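Local atomic coordinates of leucyl-tRNA synthetase subunit alpha (PDB entry 3O0A), a protein that is a subunit of the enzyme that charges tRNA with leucine; its CP1 hydrolytic domain probably removes wrongly attached amino acids. Residues E4-R9 against G209-K214. Residues are numbered along the deposited sequence; the frame is centred on the assembly and turned at random.
Sequences EGALIR and GLGEKK
Gly5 O accepts from Lys214 N at 2.8 Å, nearly straight at the hydrogen, although the donor stands well above the carbonyl plane. Ala6 and Lys213 form a non-hydrogen-bonded pair; Ala6 CA lies 3.2 Å from Glu212 O in a CA-H...O contact, and the side chains of Ala6 and Lys213 both touch Thr202 of helix 194-207. Leu7 is paired twice with Glu212: Leu7 N gives its hydrogen to Glu212 O at 2.8 Å, in the carbonyl plane, and Leu7 O receives Glu212 N. On the sheet face that carries Leu7 and Glu212, these two side chains lie side by side, pointing the same way. Glu212 CG sits between its own backbone N and carbonyl carbon (chi1 59°), which brings it alongside Leu7, 3.8 Å from Leu7 CD1. Lys214 CB flanks Leu7 CG at 4.2 Å. The strands are antiparallel, 211-213 forming one edge of a three-stranded sheet in the editing domain, with 6-13 in the middle and 37-44 beyond, so the first and last modelled stretches of the chain lie side by side. Ile8 faces Gly211 across a non-hydrogen-bonded pair, its side chain turned to Leu205 of the helix. Just beyond these pairs, Arg9 N bonds to Leu210 O at 2.8 Å; Leu210 directly follows Gly209, whose Schellman motif ends helix 194-207. Arg9 CB and CG lie against the Leu210 carbonyl, CG 3.7 Å from Leu210 O; the chain then bends at chi3 (63°), its guanidinium forming a salt bridge with Asp41 and a cation-pi contact with Tyr39.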
loop_
_atom_site.group_PDB
_atom_site.type_symbol
_atom_site.label_atom_id
_atom_site.label_comp_id
_atom_site.label_asym_id
_atom_site.label_seq_id
_atom_site.Cartn_x
_atom_site.Cartn_y
_atom_site.Cartn_z
ATOM N N GLU A 4 2.644 17.993 -4.090
ATOM C CA GLU A 4 1.322 18.041 -3.405
ATOM C C GLU A 4 0.743 16.634 -3.313
ATOM O O GLU A 4 0.754 15.869 -4.283
ATOM C CB GLU A 4 0.361 18.991 -4.137
ATOM C CG GLU A 4 -1.067 19.049 -3.573
ATOM C CD GLU A 4 -1.154 19.716 -2.209
ATOM O OE1 GLU A 4 -1.063 20.959 -2.154
ATOM O OE2 GLU A 4 -1.329 18.997 -1.196
ATOM N N GLY A 5 0.263 16.299 -2.127
ATOM C CA GLY A 5 -0.347 15.005 -1.871
ATOM C C GLY A 5 -0.579 14.843 -0.385
ATOM O O GLY A 5 -0.757 15.832 0.344
ATOM N N ALA A 6 -0.581 13.595 0.065
ATOM C CA ALA A 6 -0.842 13.297 1.459
ATOM C C ALA A 6 0.057 12.173 1.928
ATOM O O ALA A 6 0.365 11.262 1.166
ATOM C CB ALA A 6 -2.297 12.902 1.647
ATOM N N LEU A 7 0.470 12.246 3.184
ATOM C CA LEU A 7 0.998 11.062 3.855
ATOM C C LEU A 7 -0.210 10.377 4.481
ATOM O O LEU A 7 -1.042 11.043 5.095
ATOM C CB LEU A 7 2.007 11.451 4.936
ATOM C CG LEU A 7 3.377 11.950 4.464
ATOM C CD1 LEU A 7 4.081 12.678 5.595
ATOM C CD2 LEU A 7 4.227 10.790 3.959
ATOM N N ILE A 8 -0.316 9.065 4.310
ATOM C CA ILE A 8 -1.410 8.301 4.900
ATOM C C ILE A 8 -0.810 7.174 5.728
ATOM O O ILE A 8 0.091 6.467 5.259
ATOM C CB ILE A 8 -2.372 7.753 3.840
ATOM C CG1 ILE A 8 -2.978 8.920 3.044
ATOM C CG2 ILE A 8 -3.491 6.898 4.509
ATOM C CD1 ILE A 8 -3.947 8.525 1.937
ATOM N N ARG A 9 -1.289 7.050 6.963
ATOM C CA ARG A 9 -0.755 6.070 7.905
ATOM C C ARG A 9 -1.551 4.768 7.841
ATOM O O ARG A 9 -2.556 4.604 8.529
ATOM C CB ARG A 9 -0.718 6.634 9.340
ATOM C CG ARG A 9 0.024 7.965 9.451
ATOM C CD ARG A 9 0.564 8.200 10.847
ATOM N NE ARG A 9 1.558 7.187 11.237
ATOM C CZ ARG A 9 2.855 7.413 11.454
ATOM N NH1 ARG A 9 3.377 8.624 11.294
ATOM N NH2 ARG A 9 3.649 6.410 11.828
ATOM N N GLY A 209 -5.375 11.947 12.992
ATOM C CA GLY A 209 -3.968 11.625 13.218
ATOM C C GLY A 209 -3.424 10.488 12.365
ATOM O O GLY A 209 -2.416 9.865 12.723
ATOM N N LEU A 210 -4.087 10.218 11.238
ATOM C CA LEU A 210 -3.712 9.110 10.349
ATOM C C LEU A 210 -3.323 9.567 8.934
ATOM O O LEU A 210 -3.283 8.766 7.978
ATOM C CB LEU A 210 -4.838 8.071 10.287
ATOM C CG LEU A 210 -5.115 7.305 11.584
ATOM C CD1 LEU A 210 -6.453 6.570 11.495
ATOM C CD2 LEU A 210 -3.989 6.325 11.917
ATOM N N GLY A 211 -3.035 10.855 8.816
ATOM C CA GLY A 211 -2.584 11.431 7.560
ATOM C C GLY A 211 -2.126 12.865 7.739
ATOM O O GLY A 211 -2.364 13.483 8.781
ATOM N N GLU A 212 -1.444 13.386 6.728
ATOM C CA GLU A 212 -1.169 14.824 6.676
ATOM C C GLU A 212 -0.959 15.329 5.252
ATOM O O GLU A 212 -0.486 14.593 4.399
ATOM C CB GLU A 212 -0.005 15.218 7.593
ATOM C CG GLU A 212 1.336 14.558 7.332
ATOM C CD GLU A 212 2.396 14.995 8.346
ATOM O OE1 GLU A 212 2.525 16.215 8.601
ATOM O OE2 GLU A 212 3.099 14.118 8.897
ATOM N N LYS A 213 -1.341 16.581 5.005
ATOM C CA LYS A 213 -1.081 17.235 3.724
ATOM C C LYS A 213 0.424 17.299 3.511
ATOM O O LYS A 213 1.153 17.694 4.417
ATOM C CB LYS A 213 -1.663 18.659 3.711
ATOM C CG LYS A 213 -3.173 18.720 3.835
ATOM C CD LYS A 213 -3.749 20.124 3.587
ATOM C CE LYS A 213 -5.273 20.043 3.447
ATOM N NZ LYS A 213 -5.970 21.368 3.557
ATOM N N LYS A 214 0.886 16.901 2.327
ATOM C CA LYS A 214 2.320 16.897 2.011
ATOM C C LYS A 214 2.597 17.192 0.533
ATOM O O LYS A 214 2.180 16.466 -0.371
ATOM C CB LYS A 214 2.978 15.575 2.437
ATOM C CG LYS A 214 4.443 15.406 2.004
ATOM C CD LYS A 214 5.365 16.415 2.684
ATOM C CE LYS A 214 6.825 16.167 2.316
ATOM N NZ LYS A 214 7.718 17.205 2.908
#